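Local coordinates for mRNA export protein (Chaetomium thermophilum, PDB 4WPM) that probably takes part in exporting mRNA from the nucleus to the cytoplasm, this chain being the RNA recognition motif domain of the longer Mex67 protein, at residues H78-N83 with L92-T97; V21-G26 with Y66-V71; R41-F46 with F85-A90; E53-G58 with K73-H78. All coordinates share one frame; numbering follows the deposited sequence.

Contact 1 (H78-N83 with L92-T97). With SO4 (sulfate ion), chain E; SO4 (sulfate ion), chain C.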
loop_
_atom_site.group_PDB
_atom_site.type_symbol
_atom_site.label_atom_id
_atom_site.label_comp_id
_atom_site.label_asym_id
_atom_site.label_seq_id
_atom_site.Cartn_x
_atom_site.Cartn_y
_atom_site.Cartn_z
ATOM N N HIS A 78 -2.446 -19.348 8.867
ATOM C CA HIS A 78 -1.498 -19.053 9.937
ATOM C C HIS A 78 -0.913 -17.652 9.781
ATOM O O HIS A 78 -0.681 -16.955 10.769
ATOM C CB HIS A 78 -0.390 -20.105 9.981
ATOM C CG HIS A 78 -0.893 -21.491 10.239
ATOM N ND1 HIS A 78 -0.772 -22.513 9.322
ATOM C CD2 HIS A 78 -1.528 -22.019 11.311
ATOM C CE1 HIS A 78 -1.308 -23.614 9.822
ATOM N NE2 HIS A 78 -1.773 -23.341 11.027
ATOM N N LEU A 79 -0.670 -17.245 8.538
ATOM C CA LEU A 79 -0.178 -15.901 8.263
ATOM C C LEU A 79 -1.242 -14.867 8.615
ATOM O O LEU A 79 -0.933 -13.804 9.154
ATOM C CB LEU A 79 0.225 -15.758 6.793
ATOM C CG LEU A 79 1.526 -16.434 6.355
ATOM C CD1 LEU A 79 1.639 -16.423 4.840
ATOM C CD2 LEU A 79 2.728 -15.745 6.982
ATOM N N LEU A 80 -2.495 -15.186 8.306
ATOM C CA LEU A 80 -3.606 -14.279 8.571
ATOM C C LEU A 80 -3.822 -14.054 10.069
ATOM O O LEU A 80 -4.318 -13.001 10.471
ATOM C CB LEU A 80 -4.889 -14.804 7.920
ATOM C CG LEU A 80 -5.003 -14.614 6.403
ATOM C CD1 LEU A 80 -6.208 -15.364 5.853
ATOM C CD2 LEU A 80 -5.086 -13.137 6.035
ATOM N N ARG A 81 -3.463 -15.035 10.893
ATOM C CA ARG A 81 -3.564 -14.868 12.343
ATOM C C ARG A 81 -2.650 -13.757 12.842
ATOM O O ARG A 81 -2.947 -13.102 13.841
ATOM C CB ARG A 81 -3.233 -16.167 13.087
ATOM C CG ARG A 81 -4.426 -17.084 13.273
ATOM C CD ARG A 81 -4.072 -18.335 14.068
ATOM N NE ARG A 81 -5.146 -19.325 14.022
ATOM C CZ ARG A 81 -5.200 -20.416 14.781
ATOM N NH1 ARG A 81 -4.242 -20.673 15.661
ATOM N NH2 ARG A 81 -6.224 -21.250 14.664
ATOM N N LEU A 82 -1.539 -13.549 12.145
ATOM C CA LEU A 82 -0.558 -12.555 12.558
ATOM C C LEU A 82 -0.970 -11.144 12.138
ATOM O O LEU A 82 -0.223 -10.190 12.346
ATOM C CB LEU A 82 0.817 -12.895 11.983
ATOM C CG LEU A 82 1.325 -14.308 12.290
ATOM C CD1 LEU A 82 2.680 -14.541 11.642
ATOM C CD2 LEU A 82 1.397 -14.551 13.793
ATOM N N ASN A 83 -2.146 -11.014 11.530
ATOM C CA ASN A 83 -2.654 -9.702 11.155
ATOM C C ASN A 83 -2.852 -8.822 12.381
ATOM O O ASN A 83 -3.466 -9.246 13.356
ATOM C CB ASN A 83 -3.975 -9.833 10.397
ATOM C CG ASN A 83 -4.583 -8.487 10.053
ATOM O OD1 ASN A 83 -4.181 -7.838 9.087
ATOM N ND2 ASN A 83 -5.550 -8.055 10.854
ATOM N N LEU A 92 1.380 -4.586 11.457
ATOM C CA LEU A 92 1.209 -5.284 10.190
ATOM C C LEU A 92 -0.265 -5.495 9.855
ATOM O O LEU A 92 -1.048 -5.920 10.706
ATOM C CB LEU A 92 1.927 -6.637 10.221
ATOM C CG LEU A 92 3.460 -6.638 10.269
ATOM C CD1 LEU A 92 3.981 -8.057 10.101
ATOM C CD2 LEU A 92 4.072 -5.717 9.218
ATOM N N THR A 93 -0.631 -5.191 8.613
ATOM C CA THR A 93 -1.956 -5.511 8.095
ATOM C C THR A 93 -1.792 -6.606 7.052
ATOM O O THR A 93 -1.243 -6.368 5.975
ATOM C CB THR A 93 -2.643 -4.284 7.465
ATOM O OG1 THR A 93 -2.637 -3.194 8.396
ATOM C CG2 THR A 93 -4.079 -4.609 7.074
ATOM N N ILE A 94 -2.269 -7.804 7.377
ATOM C CA ILE A 94 -2.113 -8.952 6.495
ATOM C C ILE A 94 -3.476 -9.337 5.921
ATOM O O ILE A 94 -4.429 -9.558 6.670
ATOM C CB ILE A 94 -1.496 -10.147 7.253
ATOM C CG1 ILE A 94 -0.286 -9.678 8.074
ATOM C CG2 ILE A 94 -1.176 -11.287 6.287
ATOM C CD1 ILE A 94 0.419 -10.776 8.843
ATOM N N GLU A 95 -3.562 -9.415 4.594
ATOM C CA GLU A 95 -4.828 -9.698 3.916
ATOM C C GLU A 95 -4.669 -10.638 2.725
ATOM O O GLU A 95 -3.646 -10.627 2.039
ATOM C CB GLU A 95 -5.488 -8.398 3.456
ATOM C CG GLU A 95 -5.707 -7.387 4.569
ATOM C CD GLU A 95 -6.380 -6.119 4.081
ATOM O OE1 GLU A 95 -6.182 -5.752 2.903
ATOM O OE2 GLU A 95 -7.108 -5.487 4.876
ATOM N N GLU A 96 -5.695 -11.452 2.491
ATOM C CA GLU A 96 -5.775 -12.274 1.289
ATOM C C GLU A 96 -6.418 -11.463 0.168
ATOM O O GLU A 96 -7.297 -10.637 0.417
ATOM C CB GLU A 96 -6.582 -13.547 1.553
ATOM C CG GLU A 96 -6.506 -14.566 0.431
ATOM C CD GLU A 96 -7.406 -15.763 0.666
ATOM O OE1 GLU A 96 -7.577 -16.161 1.838
ATOM O OE2 GLU A 96 -7.942 -16.309 -0.322
ATOM N N THR A 97 -5.972 -11.697 -1.064
ATOM C CA THR A 97 -6.469 -10.951 -2.215
ATOM C C THR A 97 -6.491 -11.801 -3.480
ATOM O O THR A 97 -5.692 -12.727 -3.628
ATOM C CB THR A 97 -5.609 -9.700 -2.483
ATOM O OG1 THR A 97 -6.200 -8.922 -3.531
ATOM C CG2 THR A 97 -4.188 -10.093 -2.881
HETATM S S SO4 E . -7.916 -18.228 12.731
HETATM O O1 SO4 E . -8.308 -19.596 12.407
HETATM O O2 SO4 E . -9.106 -17.391 12.850
HETATM O O3 SO4 E . -7.191 -18.213 13.997
HETATM O O4 SO4 E . -7.061 -17.712 11.668
HETATM S S SO4 C . -9.407 -8.133 -2.710
HETATM O O1 SO4 C . -10.493 -7.305 -3.229
HETATM O O2 SO4 C . -9.796 -8.688 -1.418
HETATM O O3 SO4 C . -9.137 -9.220 -3.648
HETATM O O4 SO4 C . -8.205 -7.320 -2.549
#

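Contact 2 (V21-G26 with Y66-V71)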
loop_
_atom_site.group_PDB
_atom_site.type_symbol
_atom_site.label_atom_id
_atom_site.label_comp_id
_atom_site.label_asym_id
_atom_site.label_seq_id
_atom_site.Cartn_x
_atom_site.Cartn_y
_atom_site.Cartn_z
ATOM N N VAL A 21 -2.620 -15.637 -2.709
ATOM C CA VAL A 21 -1.829 -14.412 -2.660
ATOM C C VAL A 21 -2.102 -13.657 -1.363
ATOM O O VAL A 21 -3.258 -13.433 -0.998
ATOM C CB VAL A 21 -2.131 -13.497 -3.866
ATOM C CG1 VAL A 21 -1.308 -12.215 -3.792
ATOM C CG2 VAL A 21 -1.854 -14.229 -5.169
ATOM N N ILE A 22 -1.031 -13.270 -0.676
ATOM C CA ILE A 22 -1.131 -12.498 0.558
ATOM C C ILE A 22 -0.484 -11.128 0.389
ATOM O O ILE A 22 0.621 -11.015 -0.143
ATOM C CB ILE A 22 -0.461 -13.234 1.741
ATOM C CG1 ILE A 22 -1.106 -14.604 1.963
ATOM C CG2 ILE A 22 -0.525 -12.390 3.014
ATOM C CD1 ILE A 22 -2.568 -14.554 2.375
ATOM N N LYS A 23 -1.184 -10.093 0.847
ATOM C CA LYS A 23 -0.654 -8.733 0.856
ATOM C C LYS A 23 -0.349 -8.297 2.284
ATOM O O LYS A 23 -1.189 -8.434 3.176
ATOM C CB LYS A 23 -1.650 -7.769 0.208
ATOM C CG LYS A 23 -1.858 -8.009 -1.281
ATOM C CD LYS A 23 -2.813 -6.994 -1.912
ATOM C CE LYS A 23 -2.324 -5.558 -1.790
ATOM N NZ LYS A 23 -3.262 -4.607 -2.449
ATOM N N ILE A 24 0.854 -7.768 2.489
ATOM C CA ILE A 24 1.291 -7.308 3.804
ATOM C C ILE A 24 1.632 -5.822 3.775
ATOM O O ILE A 24 2.393 -5.368 2.921
ATOM C CB ILE A 24 2.520 -8.097 4.297
ATOM C CG1 ILE A 24 2.220 -9.597 4.321
ATOM C CG2 ILE A 24 2.951 -7.615 5.681
ATOM C CD1 ILE A 24 3.440 -10.465 4.551
ATOM N N LEU A 25 1.066 -5.080 4.722
ATOM C CA LEU A 25 1.281 -3.642 4.831
ATOM C C LEU A 25 1.913 -3.295 6.175
ATOM O O LEU A 25 1.574 -3.898 7.194
ATOM C CB LEU A 25 -0.044 -2.897 4.664
ATOM C CG LEU A 25 0.005 -1.377 4.498
ATOM C CD1 LEU A 25 0.816 -0.966 3.277
ATOM C CD2 LEU A 25 -1.411 -0.830 4.417
ATOM N N GLY A 26 2.825 -2.326 6.172
ATOM C CA GLY A 26 3.420 -1.824 7.401
ATOM C C GLY A 26 4.920 -2.030 7.516
ATOM O O GLY A 26 5.532 -1.593 8.490
ATOM N N TYR A 66 3.613 -2.395 -0.123
ATOM C CA TYR A 66 3.135 -3.744 0.154
ATOM C C TYR A 66 4.210 -4.808 -0.026
ATOM O O TYR A 66 5.135 -4.650 -0.826
ATOM C CB TYR A 66 1.953 -4.084 -0.757
ATOM C CG TYR A 66 0.658 -3.407 -0.381
ATOM C CD1 TYR A 66 -0.124 -3.896 0.657
ATOM C CD2 TYR A 66 0.210 -2.288 -1.068
ATOM C CE1 TYR A 66 -1.313 -3.285 1.003
ATOM C CE2 TYR A 66 -0.978 -1.670 -0.728
ATOM C CZ TYR A 66 -1.736 -2.173 0.309
ATOM O OH TYR A 66 -2.920 -1.563 0.652
ATOM N N VAL A 67 4.072 -5.890 0.734
ATOM C CA VAL A 67 4.827 -7.113 0.505
ATOM C C VAL A 67 3.867 -8.190 0.014
ATOM O O VAL A 67 2.849 -8.461 0.654
ATOM C CB VAL A 67 5.550 -7.597 1.780
ATOM C CG1 VAL A 67 6.211 -8.956 1.550
ATOM C CG2 VAL A 67 6.574 -6.576 2.236
ATOM N N TRP A 68 4.196 -8.797 -1.121
ATOM C CA TRP A 68 3.348 -9.817 -1.727
ATOM C C TRP A 68 3.946 -11.193 -1.472
ATOM O O TRP A 68 5.153 -11.376 -1.606
ATOM C CB TRP A 68 3.199 -9.579 -3.231
ATOM C CG TRP A 68 2.573 -8.263 -3.583
ATOM C CD1 TRP A 68 3.144 -7.027 -3.481
ATOM C CD2 TRP A 68 1.256 -8.053 -4.107
ATOM N NE1 TRP A 68 2.261 -6.062 -3.902
ATOM C CE2 TRP A 68 1.096 -6.666 -4.292
ATOM C CE3 TRP A 68 0.196 -8.905 -4.433
ATOM C CZ2 TRP A 68 -0.082 -6.111 -4.790
ATOM C CZ3 TRP A 68 -0.972 -8.351 -4.927
ATOM C CH2 TRP A 68 -1.101 -6.968 -5.101
ATOM N N LEU A 69 3.103 -12.147 -1.089
ATOM C CA LEU A 69 3.541 -13.521 -0.861
ATOM C C LEU A 69 2.599 -14.504 -1.538
ATOM O O LEU A 69 1.378 -14.364 -1.463
ATOM C CB LEU A 69 3.622 -13.828 0.636
ATOM C CG LEU A 69 4.605 -12.987 1.450
ATOM C CD1 LEU A 69 4.455 -13.294 2.930
ATOM C CD2 LEU A 69 6.029 -13.241 0.991
ATOM N N LYS A 70 3.183 -15.500 -2.200
ATOM C CA LYS A 70 2.420 -16.573 -2.818
ATOM C C LYS A 70 2.578 -17.848 -1.989
ATOM O O LYS A 70 3.684 -18.375 -1.858
ATOM C CB LYS A 70 2.892 -16.782 -4.259
ATOM C CG LYS A 70 1.800 -17.192 -5.229
ATOM C CD LYS A 70 2.297 -17.105 -6.665
ATOM C CE LYS A 70 1.171 -17.302 -7.666
ATOM N NZ LYS A 70 1.678 -17.706 -9.006
ATOM N N VAL A 71 1.472 -18.332 -1.430
ATOM C CA VAL A 71 1.497 -19.462 -0.502
ATOM C C VAL A 71 0.289 -20.375 -0.697
ATOM O O VAL A 71 -0.704 -19.976 -1.305
ATOM C CB VAL A 71 1.527 -18.981 0.967
ATOM C CG1 VAL A 71 2.769 -18.142 1.231
ATOM C CG2 VAL A 71 0.264 -18.189 1.301
#

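Contact 3 (R41-F46 with F85-A90)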
loop_
_atom_site.group_PDB
_atom_site.type_symbol
_atom_site.label_atom_id
_atom_site.label_comp_id
_atom_site.label_asym_id
_atom_site.label_seq_id
_atom_site.Cartn_x
_atom_site.Cartn_y
_atom_site.Cartn_z
ATOM N N ARG A 41 13.554 -10.046 3.864
ATOM C CA ARG A 41 14.029 -11.316 4.401
ATOM C C ARG A 41 13.780 -11.431 5.901
ATOM O O ARG A 41 13.340 -12.475 6.385
ATOM C CB ARG A 41 15.523 -11.475 4.112
ATOM C CG ARG A 41 16.101 -12.833 4.479
ATOM C CD ARG A 41 17.336 -12.686 5.352
ATOM N NE ARG A 41 16.999 -12.291 6.718
ATOM C CZ ARG A 41 17.887 -11.920 7.634
ATOM N NH1 ARG A 41 19.181 -11.884 7.340
ATOM N NH2 ARG A 41 17.481 -11.581 8.850
ATOM N N SER A 42 14.064 -10.359 6.634
ATOM C CA SER A 42 13.852 -10.346 8.077
ATOM C C SER A 42 12.370 -10.500 8.413
ATOM O O SER A 42 12.013 -11.122 9.413
ATOM C CB SER A 42 14.400 -9.055 8.688
ATOM O OG SER A 42 13.665 -7.926 8.249
ATOM N N LEU A 43 11.513 -9.932 7.569
ATOM C CA LEU A 43 10.070 -10.040 7.752
ATOM C C LEU A 43 9.590 -11.474 7.558
ATOM O O LEU A 43 8.870 -12.011 8.398
ATOM C CB LEU A 43 9.333 -9.106 6.786
ATOM C CG LEU A 43 7.814 -9.276 6.691
ATOM C CD1 LEU A 43 7.146 -8.920 8.010
ATOM C CD2 LEU A 43 7.252 -8.432 5.560
ATOM N N LEU A 44 9.983 -12.088 6.446
ATOM C CA LEU A 44 9.562 -13.453 6.152
ATOM C C LEU A 44 10.096 -14.408 7.208
ATOM O O LEU A 44 9.422 -15.360 7.593
ATOM C CB LEU A 44 10.029 -13.883 4.759
ATOM C CG LEU A 44 9.611 -12.983 3.591
ATOM C CD1 LEU A 44 9.805 -13.707 2.265
ATOM C CD2 LEU A 44 8.179 -12.483 3.735
ATOM N N ASP A 45 11.309 -14.143 7.682
ATOM C CA ASP A 45 11.894 -14.939 8.753
ATOM C C ASP A 45 11.043 -14.814 10.012
ATOM O O ASP A 45 10.799 -15.799 10.707
ATOM C CB ASP A 45 13.331 -14.496 9.033
ATOM C CG ASP A 45 13.991 -15.319 10.121
ATOM O OD1 ASP A 45 14.513 -16.410 9.810
ATOM O OD2 ASP A 45 13.990 -14.873 11.288
ATOM N N PHE A 46 10.591 -13.596 10.294
ATOM C CA PHE A 46 9.741 -13.339 11.451
ATOM C C PHE A 46 8.395 -14.050 11.332
ATOM O O PHE A 46 7.895 -14.614 12.306
ATOM C CB PHE A 46 9.523 -11.834 11.624
ATOM C CG PHE A 46 8.353 -11.487 12.498
ATOM C CD1 PHE A 46 8.446 -11.582 13.877
ATOM C CD2 PHE A 46 7.157 -11.062 11.941
ATOM C CE1 PHE A 46 7.371 -11.260 14.682
ATOM C CE2 PHE A 46 6.078 -10.741 12.741
ATOM C CZ PHE A 46 6.185 -10.839 14.113
ATOM N N PHE A 85 -0.484 -7.709 14.289
ATOM C CA PHE A 85 0.688 -7.829 15.149
ATOM C C PHE A 85 1.724 -6.767 14.802
ATOM O O PHE A 85 1.732 -6.235 13.692
ATOM C CB PHE A 85 1.306 -9.224 15.031
ATOM C CG PHE A 85 0.659 -10.251 15.918
ATOM C CD1 PHE A 85 -0.710 -10.242 16.131
ATOM C CD2 PHE A 85 1.420 -11.229 16.534
ATOM C CE1 PHE A 85 -1.306 -11.186 16.947
ATOM C CE2 PHE A 85 0.831 -12.175 17.350
ATOM C CZ PHE A 85 -0.533 -12.155 17.555
ATOM N N THR A 86 2.594 -6.467 15.761
ATOM C CA THR A 86 3.644 -5.476 15.570
ATOM C C THR A 86 4.970 -6.154 15.234
ATOM O O THR A 86 5.408 -7.062 15.942
ATOM C CB THR A 86 3.825 -4.601 16.826
ATOM O OG1 THR A 86 2.578 -3.983 17.167
ATOM C CG2 THR A 86 4.875 -3.523 16.588
ATOM N N TYR A 87 5.596 -5.710 14.150
ATOM C CA TYR A 87 6.916 -6.195 13.760
ATOM C C TYR A 87 7.882 -5.036 13.562
ATOM O O TYR A 87 7.625 -4.129 12.769
ATOM C CB TYR A 87 6.840 -7.024 12.478
ATOM C CG TYR A 87 8.199 -7.303 11.877
ATOM C CD1 TYR A 87 9.060 -8.225 12.456
ATOM C CD2 TYR A 87 8.627 -6.633 10.737
ATOM C CE1 TYR A 87 10.306 -8.477 11.914
ATOM C CE2 TYR A 87 9.870 -6.879 10.187
ATOM C CZ TYR A 87 10.706 -7.802 10.779
ATOM O OH TYR A 87 11.946 -8.051 10.238
ATOM N N ALA A 88 8.997 -5.085 14.284
ATOM C CA ALA A 88 10.035 -4.066 14.193
ATOM C C ALA A 88 9.460 -2.668 14.426
ATOM O O ALA A 88 9.897 -1.695 13.813
ATOM C CB ALA A 88 10.733 -4.143 12.842
ATOM N N GLY A 89 8.472 -2.585 15.313
ATOM C CA GLY A 89 7.898 -1.311 15.705
ATOM C C GLY A 89 6.825 -0.781 14.772
ATOM O O GLY A 89 6.503 0.407 14.809
ATOM N N ALA A 90 6.274 -1.654 13.932
ATOM C CA ALA A 90 5.218 -1.262 12.999
ATOM C C ALA A 90 4.092 -2.290 12.978
ATOM O O ALA A 90 4.340 -3.497 12.966
ATOM C CB ALA A 90 5.789 -1.078 11.603
#

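Contact 4 (E53-G58 with K73-H78). With SO4 (sulfate ion), chain E.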
loop_
_atom_site.group_PDB
_atom_site.type_symbol
_atom_site.label_atom_id
_atom_site.label_comp_id
_atom_site.label_asym_id
_atom_site.label_seq_id
_atom_site.Cartn_x
_atom_site.Cartn_y
_atom_site.Cartn_z
ATOM N N GLU A 53 4.122 -23.000 12.680
ATOM C CA GLU A 53 3.783 -24.134 11.827
ATOM C C GLU A 53 5.032 -24.723 11.171
ATOM O O GLU A 53 4.977 -25.792 10.566
ATOM C CB GLU A 53 2.793 -23.688 10.745
ATOM C CG GLU A 53 2.120 -24.818 9.970
ATOM C CD GLU A 53 1.555 -24.354 8.639
ATOM O OE1 GLU A 53 1.245 -25.215 7.789
ATOM O OE2 GLU A 53 1.420 -23.128 8.441
ATOM N N LYS A 54 6.153 -24.017 11.304
ATOM C CA LYS A 54 7.343 -24.310 10.510
ATOM C C LYS A 54 6.941 -24.225 9.045
ATOM O O LYS A 54 7.014 -25.199 8.295
ATOM C CB LYS A 54 7.962 -25.664 10.867
ATOM C CG LYS A 54 8.801 -25.640 12.141
ATOM C CD LYS A 54 10.072 -24.811 11.933
ATOM C CE LYS A 54 9.960 -23.399 12.493
ATOM N NZ LYS A 54 10.797 -22.435 11.723
ATOM N N ILE A 55 6.505 -23.031 8.668
ATOM C CA ILE A 55 6.157 -22.708 7.296
ATOM C C ILE A 55 7.375 -22.226 6.522
ATOM O O ILE A 55 8.280 -21.607 7.082
ATOM C CB ILE A 55 5.040 -21.638 7.245
ATOM C CG1 ILE A 55 4.619 -21.383 5.793
ATOM C CG2 ILE A 55 5.503 -20.340 7.903
ATOM C CD1 ILE A 55 3.561 -20.331 5.628
ATOM N N THR A 56 7.393 -22.549 5.233
ATOM C CA THR A 56 8.435 -22.097 4.326
ATOM C C THR A 56 7.796 -21.201 3.273
ATOM O O THR A 56 6.912 -21.631 2.530
ATOM C CB THR A 56 9.166 -23.270 3.649
ATOM O OG1 THR A 56 9.408 -24.307 4.610
ATOM C CG2 THR A 56 10.490 -22.800 3.064
ATOM N N LEU A 57 8.256 -19.955 3.214
ATOM C CA LEU A 57 7.720 -18.965 2.291
ATOM C C LEU A 57 8.615 -18.881 1.063
ATOM O O LEU A 57 9.751 -18.410 1.132
ATOM C CB LEU A 57 7.611 -17.595 2.968
ATOM C CG LEU A 57 6.625 -17.491 4.136
ATOM C CD1 LEU A 57 6.740 -16.133 4.808
ATOM C CD2 LEU A 57 5.194 -17.737 3.681
ATOM N N GLY A 58 8.085 -19.341 -0.065
ATOM C CA GLY A 58 8.842 -19.408 -1.300
ATOM C C GLY A 58 8.965 -18.081 -2.022
ATOM O O GLY A 58 10.011 -17.439 -1.943
ATOM N N LYS A 73 -2.988 -22.729 0.747
ATOM C CA LYS A 73 -4.150 -22.253 1.493
ATOM C C LYS A 73 -3.996 -22.380 3.012
ATOM O O LYS A 73 -4.323 -21.450 3.749
ATOM C CB LYS A 73 -5.409 -22.998 1.045
ATOM C CG LYS A 73 -6.689 -22.356 1.554
ATOM C CD LYS A 73 -7.811 -23.355 1.737
ATOM C CE LYS A 73 -8.330 -23.886 0.409
ATOM N NZ LYS A 73 -7.946 -25.306 0.198
ATOM N N ASP A 74 -3.506 -23.525 3.479
ATOM C CA ASP A 74 -3.336 -23.744 4.914
ATOM C C ASP A 74 -2.330 -22.759 5.489
ATOM O O ASP A 74 -2.501 -22.250 6.597
ATOM C CB ASP A 74 -2.886 -25.177 5.205
ATOM C CG ASP A 74 -2.721 -25.444 6.691
ATOM O OD1 ASP A 74 -3.745 -25.559 7.395
ATOM O OD2 ASP A 74 -1.565 -25.540 7.154
ATOM N N ASP A 75 -1.279 -22.498 4.722
ATOM C CA ASP A 75 -0.258 -21.536 5.110
ATOM C C ASP A 75 -0.843 -20.140 5.281
ATOM O O ASP A 75 -0.412 -19.376 6.146
ATOM C CB ASP A 75 0.856 -21.502 4.064
ATOM C CG ASP A 75 1.754 -22.722 4.120
ATOM O OD1 ASP A 75 1.679 -23.483 5.107
ATOM O OD2 ASP A 75 2.545 -22.913 3.172
ATOM N N ALA A 76 -1.821 -19.811 4.445
ATOM C CA ALA A 76 -2.440 -18.493 4.468
ATOM C C ALA A 76 -3.142 -18.223 5.796
ATOM O O ALA A 76 -3.113 -17.103 6.299
ATOM C CB ALA A 76 -3.422 -18.355 3.316
ATOM N N GLN A 77 -3.760 -19.252 6.368
ATOM C CA GLN A 77 -4.511 -19.088 7.609
ATOM C C GLN A 77 -3.608 -18.711 8.780
ATOM O O GLN A 77 -3.961 -17.855 9.591
ATOM C CB GLN A 77 -5.275 -20.371 7.939
ATOM C CG GLN A 77 -6.353 -20.192 8.995
ATOM C CD GLN A 77 -7.105 -21.475 9.288
ATOM O OE1 GLN A 77 -6.934 -22.480 8.597
ATOM N NE2 GLN A 77 -7.949 -21.446 10.313
ATOM N N HIS A 78 -2.446 -19.348 8.867
ATOM C CA HIS A 78 -1.498 -19.053 9.937
ATOM C C HIS A 78 -0.913 -17.652 9.781
ATOM O O HIS A 78 -0.681 -16.955 10.769
ATOM C CB HIS A 78 -0.390 -20.105 9.981
ATOM C CG HIS A 78 -0.893 -21.491 10.239
ATOM N ND1 HIS A 78 -0.772 -22.513 9.322
ATOM C CD2 HIS A 78 -1.528 -22.019 11.311
ATOM C CE1 HIS A 78 -1.308 -23.614 9.822
ATOM N NE2 HIS A 78 -1.773 -23.341 11.027
HETATM S S SO4 E . -7.916 -18.228 12.731
HETATM O O1 SO4 E . -8.308 -19.596 12.407
HETATM O O2 SO4 E . -9.106 -17.391 12.850
HETATM O O3 SO4 E . -7.191 -18.213 13.997
HETATM O O4 SO4 E . -7.061 -17.712 11.668
#

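Contact 1 (H78-N83 with L92-T97)
I94 lays its CD1 methyl against the last turn of helix 73-81, where it meets the L79 carbonyl O at 3.3 Å and the L82 CB at 3.8 Å. CG1 stands beside the backbone N of I94 (chi1 -47°) and chi2 is extended. This carries CD1 from the strand to the helix end. CG1 lies alongside the N83 backbone, and CG2 faces L80, whose CD2 is 4.3 Å away. The same L80 CD2 reaches along the strand as far as E95 CA and the E96 backbone N. N83 follows the helix and turns its amide to the strand. Its OD1 accepts the backbone N-H of I94 at 2.6 Å, on a lone pair in the carbonyl plane, with an N-H...O angle of 148°. The neighbouring I94 O is only 3.0 Å from N83 OD1, but both are acceptors. Deeper in, L79 and L82 pack on L47 of helix 40-51, while I94 also touches I22 of the next strand. The contact thus seats the second RRM helix on the sheet. Its chemistry is mainly apolar, with one directional bond, which suggests that N83 helps to set the strand against the helix end.

Contact 2 (V21-G26 with Y66-V71)
I22 and L69 face each other as an antiparallel hydrogen-bonded pair, and I24 and V67 form the next one. I22 N donates to L69 O at 2.8 Å, and L69 N donates to I22 O at 2.9 Å. I24 N binds V67 O, and V67 N binds I24 O, both at 2.8 Å. On the outer edges of the two strands, the backbone groups of V21, K23 and L25 bond to T97, E95 and T93, and those of W68 and K70 to I61 and R59. On one face of the sheet K23 runs beside W68, with CG over its six-membered ring, and then bends at chi3 (60°). The bend puts CE over the centre of the Y66 ring, 3.7 Å from the centroid. K23 NZ is 4.1 Å from the same Y66 centroid, a cation-pi contact. L25 CD1 covers the opposite face of Y66. K23 NZ also has a weak, long ion pair with E99, and Y66 OH a weak hydrogen bond to L80 O of the second subunit. On the other face I24 CD1 meets L69 CD1 at 3.4 Å. Helices 40-51 and 73-81 cover that face, with L47 on I24, L44 on L69 and A76 on I22. Strand 20-25 sits between 90-97 and 66-71, at the centre of the RRM sheet.

Contact 3 (R41-F46 with F85-A90)
L43 CD1 lies over one face of the Y87 ring, 3.9 Å from Y87 CD2, and the neighbouring A88 CB, offset toward the rim, over the opposite one. S42 OG is in plane at the hydroxyl edge. Over one face of the F46 ring lies Y87 CD1, only 3.3 Å from F46 CG and shifted toward the rim. The two side chains run past each other in opposite directions. Their ring planes meet at 34° and the centroids are 4.7 Å apart, an oblique pair. Y87 CB also makes a CH-pi contact over the F46 ring. Y87 CG is anti to the backbone N (chi1 168°), which sends the ring from the strand to the helix. There Y87 OH comes 2.6 Å from S42 OG, a hydroxyl pair whose proton is not assigned, since G39 O is also a partner of S42 OG. L92 packs on L43 and, near CB, on Y87. Y87 also begins the type I' turn that closes at A90. This is the short hairpin that leads into the last strand, 90-97, of the RRM, packed here against the first helix of the beta-alpha-beta-beta-alpha-beta fold.

Contact 4 (E53-G58 with K73-H78)
E53 stretches its carboxylate across to the start of helix 73-81, where three acidic groups gather. E53 OE1 is 2.9 Å from D74 OD2 and 3.2 Å from D75 OD1. Two such like-charge approaches could raise the pKa of one of these acids. The planes of the E53 and D74 carboxylates stand nearly perpendicular, at 89°. The other branch turns to the imidazole: E53 OE2 lies 2.4 Å from H78 ND1, a separation so short that it is doubtful as modelled. If protonated, H78 could offset part of the negative charge. With chi1 at -167° and an extended chain beyond, E53 carries its acid over to the helix. In RRM terms, this contact joins the loop after the first helix to the N-terminal part of the second. E53 CB also makes a CH-pi contact with H78, 4.2 Å from the ring centroid and over one face. Van der Waals packing comes from I55, whose CD1 is 3.3 Å from D75 CB. Its CG1 lies near the D75 carboxylate carbon. On the outer side of the helix, Q77 NE2 donates to O1 of a sulfate ion at 2.8 Å.

Overall arrangement
From the N terminus, strand 20-25 comes first, and contact 2 pairs it with 66-71, closing a loop that holds helix 40-51 and strand 59-63. Helix 40-51 lies inside that loop but reaches forward to 85-90 in contact 3, so contacts 2 and 3 cross. Contact 4 is nested within contact 3 and crosses contact 2; it joins the loop after that helix to helix 73-81. Contact 1 starts at H78, where contact 4 ends, and carries the same helix onto strand 90-97. It follows contacts 2 and 4 in series and crosses contact 3. Together they tie both helices to one face of the sheet. Strands 20-25 and 90-97 join contacts 1 and 2 directly.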